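Local coordinates for clan CA, family C40, NlpC/P60 superfamily cysteine peptidase (Trichomonas vaginalis, PDB 6BIO), which probably acts as a cysteine peptidase of the NlpC/P60 type, a laterally acquired hydrolase that cleaves the peptidoglycan of bacteria, at residues Gly21-Pro26 with Cys73-Asp78; Val54-Tyr59 with Ala64-Gly69. All coordinates share one frame; numbering follows the deposited sequence. Where two conformers were deposited one is given.

Contact 1. Residues Gly21-Pro26 with Cys73-Asp78; sequences GRLTTP and CWISKD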
loop_
_atom_site.group_PDB
_atom_site.type_symbol
_atom_site.label_atom_id
_atom_site.label_comp_id
_atom_site.label_asym_id
_atom_site.label_seq_id
_atom_site.Cartn_x
_atom_site.Cartn_y
_atom_site.Cartn_z
ATOM N N GLY A 21 -8.071 -3.889 -7.805
ATOM C CA GLY A 21 -7.586 -5.203 -8.124
ATOM C C GLY A 21 -6.895 -5.896 -6.963
ATOM O O GLY A 21 -6.305 -5.269 -6.081
ATOM N N ARG A 22 -6.958 -7.214 -6.991
ATOM C CA ARG A 22 -6.205 -8.028 -6.053
ATOM C C ARG A 22 -5.429 -9.037 -6.884
ATOM O O ARG A 22 -6.015 -9.703 -7.746
ATOM C CB ARG A 22 -7.115 -8.737 -5.025
ATOM C CG ARG A 22 -6.327 -9.657 -4.084
ATOM C CD ARG A 22 -7.237 -10.367 -3.076
ATOM N NE ARG A 22 -7.804 -11.504 -3.692
ATOM C CZ ARG A 22 -7.334 -12.749 -3.597
ATOM N NH1 ARG A 22 -6.294 -13.113 -2.834
ATOM N NH2 ARG A 22 -7.951 -13.641 -4.276
ATOM N N LEU A 23 -4.124 -9.157 -6.621
ATOM C CA LEU A 23 -3.300 -10.071 -7.395
ATOM C C LEU A 23 -3.569 -11.509 -7.007
ATOM O O LEU A 23 -3.594 -11.865 -5.828
ATOM C CB LEU A 23 -1.826 -9.750 -7.236
ATOM C CG LEU A 23 -1.384 -8.766 -8.324
ATOM C CD1 LEU A 23 -1.969 -7.415 -8.123
ATOM C CD2 LEU A 23 0.018 -8.698 -8.525
ATOM N N THR A 24 -3.802 -12.336 -8.023
ATOM C CA THR A 24 -4.035 -13.750 -7.851
ATOM C C THR A 24 -2.933 -14.627 -8.441
ATOM O O THR A 24 -2.879 -15.828 -8.114
ATOM C CB THR A 24 -5.355 -14.114 -8.537
ATOM O OG1 THR A 24 -5.265 -13.744 -9.911
ATOM C CG2 THR A 24 -6.561 -13.454 -7.882
ATOM N N THR A 25 -2.111 -14.088 -9.338
ATOM C CA THR A 25 -0.924 -14.749 -9.882
ATOM C C THR A 25 -1.125 -16.260 -10.076
ATOM O O THR A 25 -0.448 -17.070 -9.431
ATOM C CB THR A 25 0.335 -14.464 -9.057
ATOM O OG1 THR A 25 0.206 -14.952 -7.714
ATOM C CG2 THR A 25 0.625 -12.977 -8.987
ATOM N N PRO A 26 -2.044 -16.669 -10.954
ATOM C CA PRO A 26 -2.464 -18.084 -10.971
ATOM C C PRO A 26 -1.317 -19.094 -11.090
ATOM O O PRO A 26 -0.454 -19.012 -11.960
ATOM C CB PRO A 26 -3.392 -18.152 -12.183
ATOM C CG PRO A 26 -3.991 -16.793 -12.225
ATOM C CD PRO A 26 -2.877 -15.863 -11.856
ATOM N N CYS A 73 2.368 0.511 -13.211
ATOM C CA CYS A 73 3.036 -0.470 -14.049
ATOM C C CYS A 73 1.966 -1.307 -14.739
ATOM O O CYS A 73 0.758 -1.128 -14.530
ATOM C CB CYS A 73 3.993 -1.340 -13.225
ATOM S SG CYS A 73 3.208 -2.346 -11.992
ATOM N N TRP A 74 2.421 -2.240 -15.559
ATOM C CA TRP A 74 1.547 -3.080 -16.363
ATOM C C TRP A 74 1.873 -4.533 -16.068
ATOM O O TRP A 74 3.048 -4.922 -16.083
ATOM C CB TRP A 74 1.779 -2.809 -17.839
ATOM C CG TRP A 74 1.425 -1.437 -18.290
ATOM C CD1 TRP A 74 2.185 -0.302 -18.177
ATOM C CD2 TRP A 74 0.206 -1.029 -18.937
ATOM N NE1 TRP A 74 1.520 0.775 -18.713
ATOM C CE2 TRP A 74 0.322 0.343 -19.221
ATOM C CE3 TRP A 74 -0.951 -1.702 -19.331
ATOM C CZ2 TRP A 74 -0.673 1.053 -19.874
ATOM C CZ3 TRP A 74 -1.962 -0.992 -19.981
ATOM C CH2 TRP A 74 -1.825 0.371 -20.235
ATOM N N ILE A 75 0.842 -5.330 -15.808
ATOM C CA ILE A 75 0.949 -6.749 -15.507
ATOM C C ILE A 75 -0.071 -7.530 -16.326
ATOM O O ILE A 75 -1.129 -7.021 -16.682
ATOM C CB ILE A 75 0.739 -7.073 -13.983
ATOM C CG1 ILE A 75 -0.633 -6.596 -13.477
ATOM C CG2 ILE A 75 1.892 -6.486 -13.195
ATOM C CD1 ILE A 75 -0.872 -6.971 -12.041
ATOM N N SER A 76 0.213 -8.795 -16.600
ATOM C CA SER A 76 -0.722 -9.582 -17.401
ATOM C C SER A 76 -2.108 -9.542 -16.782
ATOM O O SER A 76 -2.248 -9.733 -15.575
ATOM C CB SER A 76 -0.239 -11.018 -17.434
ATOM O OG SER A 76 -1.195 -11.824 -18.091
ATOM N N LYS A 77 -3.138 -9.348 -17.623
ATOM C CA LYS A 77 -4.494 -9.224 -17.105
ATOM C C LYS A 77 -4.964 -10.474 -16.386
ATOM O O LYS A 77 -5.873 -10.381 -15.552
ATOM C CB LYS A 77 -5.472 -8.788 -18.189
ATOM C CG LYS A 77 -5.774 -9.775 -19.237
ATOM C CD LYS A 77 -6.906 -9.205 -20.128
ATOM C CE LYS A 77 -7.002 -9.956 -21.441
ATOM N NZ LYS A 77 -6.628 -11.392 -21.360
ATOM N N ASP A 78 -4.376 -11.633 -16.660
ATOM C CA ASP A 78 -4.811 -12.840 -15.969
ATOM C C ASP A 78 -4.178 -13.003 -14.605
ATOM O O ASP A 78 -4.474 -13.980 -13.924
ATOM C CB ASP A 78 -4.496 -14.064 -16.815
ATOM C CG ASP A 78 -5.086 -13.959 -18.179
ATOM O OD1 ASP A 78 -6.286 -13.641 -18.232
ATOM O OD2 ASP A 78 -4.350 -14.175 -19.177
#

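Contact 2. Residues Val54-Tyr59 with Ala64-Gly69; sequences VHILGY and AHVRIG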
loop_
_atom_site.group_PDB
_atom_site.type_symbol
_atom_site.label_atom_id
_atom_site.label_comp_id
_atom_site.label_asym_id
_atom_site.label_seq_id
_atom_site.Cartn_x
_atom_site.Cartn_y
_atom_site.Cartn_z
ATOM N N VAL A 54 -4.214 -3.300 -5.583
ATOM C CA VAL A 54 -3.872 -2.250 -6.534
ATOM C C VAL A 54 -5.139 -1.490 -6.901
ATOM O O VAL A 54 -6.256 -1.976 -6.723
ATOM C CB VAL A 54 -3.198 -2.801 -7.813
ATOM C CG1 VAL A 54 -1.958 -3.559 -7.452
ATOM C CG2 VAL A 54 -4.165 -3.645 -8.614
ATOM N N HIS A 55 -4.932 -0.323 -7.528
ATOM C CA HIS A 55 -5.946 0.279 -8.345
ATOM C C HIS A 55 -5.704 -0.127 -9.793
ATOM O O HIS A 55 -4.560 -0.288 -10.230
ATOM C CB HIS A 55 -5.897 1.808 -8.316
ATOM C CG HIS A 55 -5.856 2.408 -6.941
ATOM N ND1 HIS A 55 -6.956 2.920 -6.279
ATOM C CD2 HIS A 55 -4.806 2.602 -6.121
ATOM C CE1 HIS A 55 -6.578 3.368 -5.095
ATOM N NE2 HIS A 55 -5.272 3.217 -4.988
ATOM N N ILE A 56 -6.782 -0.287 -10.545
ATOM C CA ILE A 56 -6.720 -0.632 -11.969
ATOM C C ILE A 56 -7.116 0.590 -12.763
ATOM O O ILE A 56 -8.247 1.059 -12.641
ATOM C CB ILE A 56 -7.594 -1.850 -12.315
ATOM C CG1 ILE A 56 -7.207 -3.059 -11.456
ATOM C CG2 ILE A 56 -7.537 -2.118 -13.787
ATOM C CD1 ILE A 56 -8.228 -4.159 -11.541
ATOM N N LEU A 57 -6.192 1.094 -13.576
ATOM C CA LEU A 57 -6.397 2.249 -14.439
ATOM C C LEU A 57 -7.023 1.876 -15.771
ATOM O O LEU A 57 -7.664 2.720 -16.398
ATOM C CB LEU A 57 -5.063 2.957 -14.686
ATOM C CG LEU A 57 -4.472 3.727 -13.516
ATOM C CD1 LEU A 57 -2.941 3.851 -13.655
ATOM C CD2 LEU A 57 -5.104 5.084 -13.482
ATOM N N GLY A 58 -6.871 0.633 -16.202
ATOM C CA GLY A 58 -7.422 0.191 -17.464
ATOM C C GLY A 58 -6.699 -1.044 -17.943
ATOM O O GLY A 58 -5.848 -1.585 -17.243
ATOM N N TYR A 59 -7.048 -1.470 -19.146
ATOM C CA TYR A 59 -6.461 -2.647 -19.764
ATOM C C TYR A 59 -6.069 -2.304 -21.197
ATOM O O TYR A 59 -6.771 -1.548 -21.880
ATOM C CB TYR A 59 -7.465 -3.805 -19.819
ATOM C CG TYR A 59 -7.949 -4.267 -18.480
ATOM C CD1 TYR A 59 -9.033 -3.678 -17.854
ATOM C CD2 TYR A 59 -7.302 -5.303 -17.817
ATOM C CE1 TYR A 59 -9.490 -4.123 -16.612
ATOM C CE2 TYR A 59 -7.727 -5.731 -16.607
ATOM C CZ TYR A 59 -8.801 -5.140 -15.984
ATOM O OH TYR A 59 -9.235 -5.624 -14.766
ATOM N N ALA A 64 -3.106 -5.353 -17.652
ATOM C CA ALA A 64 -3.761 -4.409 -16.767
ATOM C C ALA A 64 -2.752 -3.336 -16.366
ATOM O O ALA A 64 -1.611 -3.656 -16.002
ATOM C CB ALA A 64 -4.258 -5.100 -15.497
ATOM N N HIS A 65 -3.171 -2.074 -16.447
ATOM C CA HIS A 65 -2.408 -0.945 -15.963
ATOM C C HIS A 65 -2.816 -0.742 -14.513
ATOM O O HIS A 65 -3.985 -0.443 -14.239
ATOM C CB HIS A 65 -2.752 0.283 -16.782
ATOM C CG HIS A 65 -1.821 1.418 -16.567
ATOM N ND1 HIS A 65 -2.042 2.662 -17.130
ATOM C CD2 HIS A 65 -0.650 1.510 -15.885
ATOM C CE1 HIS A 65 -1.045 3.465 -16.791
ATOM N NE2 HIS A 65 -0.188 2.794 -16.047
ATOM N N VAL A 66 -1.883 -0.946 -13.581
ATOM C CA VAL A 66 -2.187 -0.943 -12.156
ATOM C C VAL A 66 -1.376 0.137 -11.458
ATOM O O VAL A 66 -0.330 0.574 -11.932
ATOM C CB VAL A 66 -2.003 -2.343 -11.496
ATOM C CG1 VAL A 66 -2.856 -3.391 -12.236
ATOM C CG2 VAL A 66 -0.533 -2.771 -11.506
ATOM N N ARG A 67 -1.854 0.503 -10.275
ATOM C CA ARG A 67 -1.264 1.590 -9.526
ATOM C C ARG A 67 -1.271 1.262 -8.051
ATOM O O ARG A 67 -2.284 0.779 -7.514
ATOM C CB ARG A 67 -2.035 2.877 -9.760
ATOM C CG ARG A 67 -1.501 4.106 -8.992
ATOM C CD ARG A 67 -2.354 5.315 -9.302
ATOM N NE ARG A 67 -3.671 5.285 -8.715
ATOM C CZ ARG A 67 -3.937 5.678 -7.464
ATOM N NH1 ARG A 67 -2.968 5.974 -6.618
ATOM N NH2 ARG A 67 -5.194 5.777 -7.064
ATOM N N ILE A 68 -0.133 1.528 -7.409
ATOM C CA ILE A 68 -0.002 1.464 -5.949
ATOM C C ILE A 68 0.577 2.814 -5.532
ATOM O O ILE A 68 1.714 3.124 -5.866
ATOM C CB ILE A 68 0.893 0.309 -5.509
ATOM C CG1 ILE A 68 0.321 -1.029 -5.971
ATOM C CG2 ILE A 68 1.110 0.310 -3.975
ATOM C CD1 ILE A 68 1.419 -2.090 -6.075
ATOM N N GLY A 69 -0.214 3.645 -4.886
ATOM C CA GLY A 69 0.291 4.970 -4.531
ATOM C C GLY A 69 0.710 5.747 -5.761
ATOM O O GLY A 69 -0.059 5.933 -6.700
#

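Contact 1. Residues Gly21-Pro26 with Cys73-Asp78
L23 and I75 meet tip to tip within a curved antiparallel sheet, consistent with a small SH3-like barrel, where strands 19-23 and 71-76 run out into loops. The tight part is apolar: L23 CD2 lies 4.0 Å from I75 CD1, and the other methyl, L23 CD1, is 4.1 Å from the same atom, so one methyl faces the end of the leucine fork. I75 delivers CD1 by placing CG1 between its backbone N and carbonyl carbon (chi1 58°) and then extending the chain. V31, L48 and V54 also touch L23, while A33 touches I75; both residues are buried.

Beyond them 23-26 and 75-78 run at 52° to each other, and no hydrogen bond crosses. T24 OG1 stays 4.1 Å from D78 O, too far for a hydrogen bond. The weak hydrogen bond of this hydroxyl is with S79 O. At the exposed side, D78 is modelled in two conformers, and its salt bridge to K77 is long. In the conformer described here, the P26 ring sets its CD 3.2 Å from D78 O, with CG nearly as close.

Contact 2. Residues Val54-Tyr59 with Ala64-Gly69
V54-Y59 and A64-I68 pair as antiparallel strands whose axes approach to 4.5 Å at 140°, with H55 and R67 as a hydrogen-bonded pair and I56 and V66 as a non-hydrogen-bonded one. The register then slips by one residue: L57 N bonds to H65 O at 2.8 Å, yet H65 N bonds to G58 O, also at 2.8 Å. L57 is thus the additional residue of a beta bulge, and G58 N is buried without a partner.

On the face carrying H55, H65 and R67, the guanidinium of R67 lies flat on the H55 imidazole, centres 3.7 Å apart and planes at 12°, with NH2 over the ring centre. A bend at chi3 (72°) folds the arginine back over the histidine. Its rotation is fixed by NH1, which donates to G69 O at 2.9 Å in the guanidinium plane, and by NE, which bonds to Q18 OE1. H55 ND1 and NE2 bond to D119 and D194, two carboxylates that would probably favour a protonated ring, against the opposing charge of the stacked guanidinium.

The two strands form a beta hairpin, and its bulge brings the L57 side chain toward the partner strand. There CD1 sits 3.7 Å from the centroid of the H65 ring, almost on its normal, a CH-pi contact; H65 also stacks with W74 and bonds through NE2 to D72.

The opposite face is mainly apolar. V54 forks between two partners, CG1 lying 3.7 Å from I68 CG1 and CG2 packing on V66 CB. L80 of strand 80-88 packs on V66 and A64. Near the turn, Y59 CE2 comes within 3.7 Å of A64 CB, while the phenol OH bonds to E82 OE2.

In the fold
Both contacts belong to the same sheet and are only partly buried, their centres 9 Å apart, and contact 2 is nested in the chain loop that contact 1 closes. Strands 63-68 and 71-76 run side by side: A64 N to I75 O and V66 N to C73 O, each 2.8 Å, are probable hydrogen bonds. Contact 1 joins strands that are not neighbours in the sheet, so it relies on side chains across the interior and ends at the exposed P26 and D78. Contact 2 joins adjacent strands, with a backbone ladder and 585 Å² buried against 141 Å². V54 touches L23, linking their apolar sides, whereas the polar face of contact 2 meets the bacterial SH3 region at D119 and the NlpC/P60 region at D194.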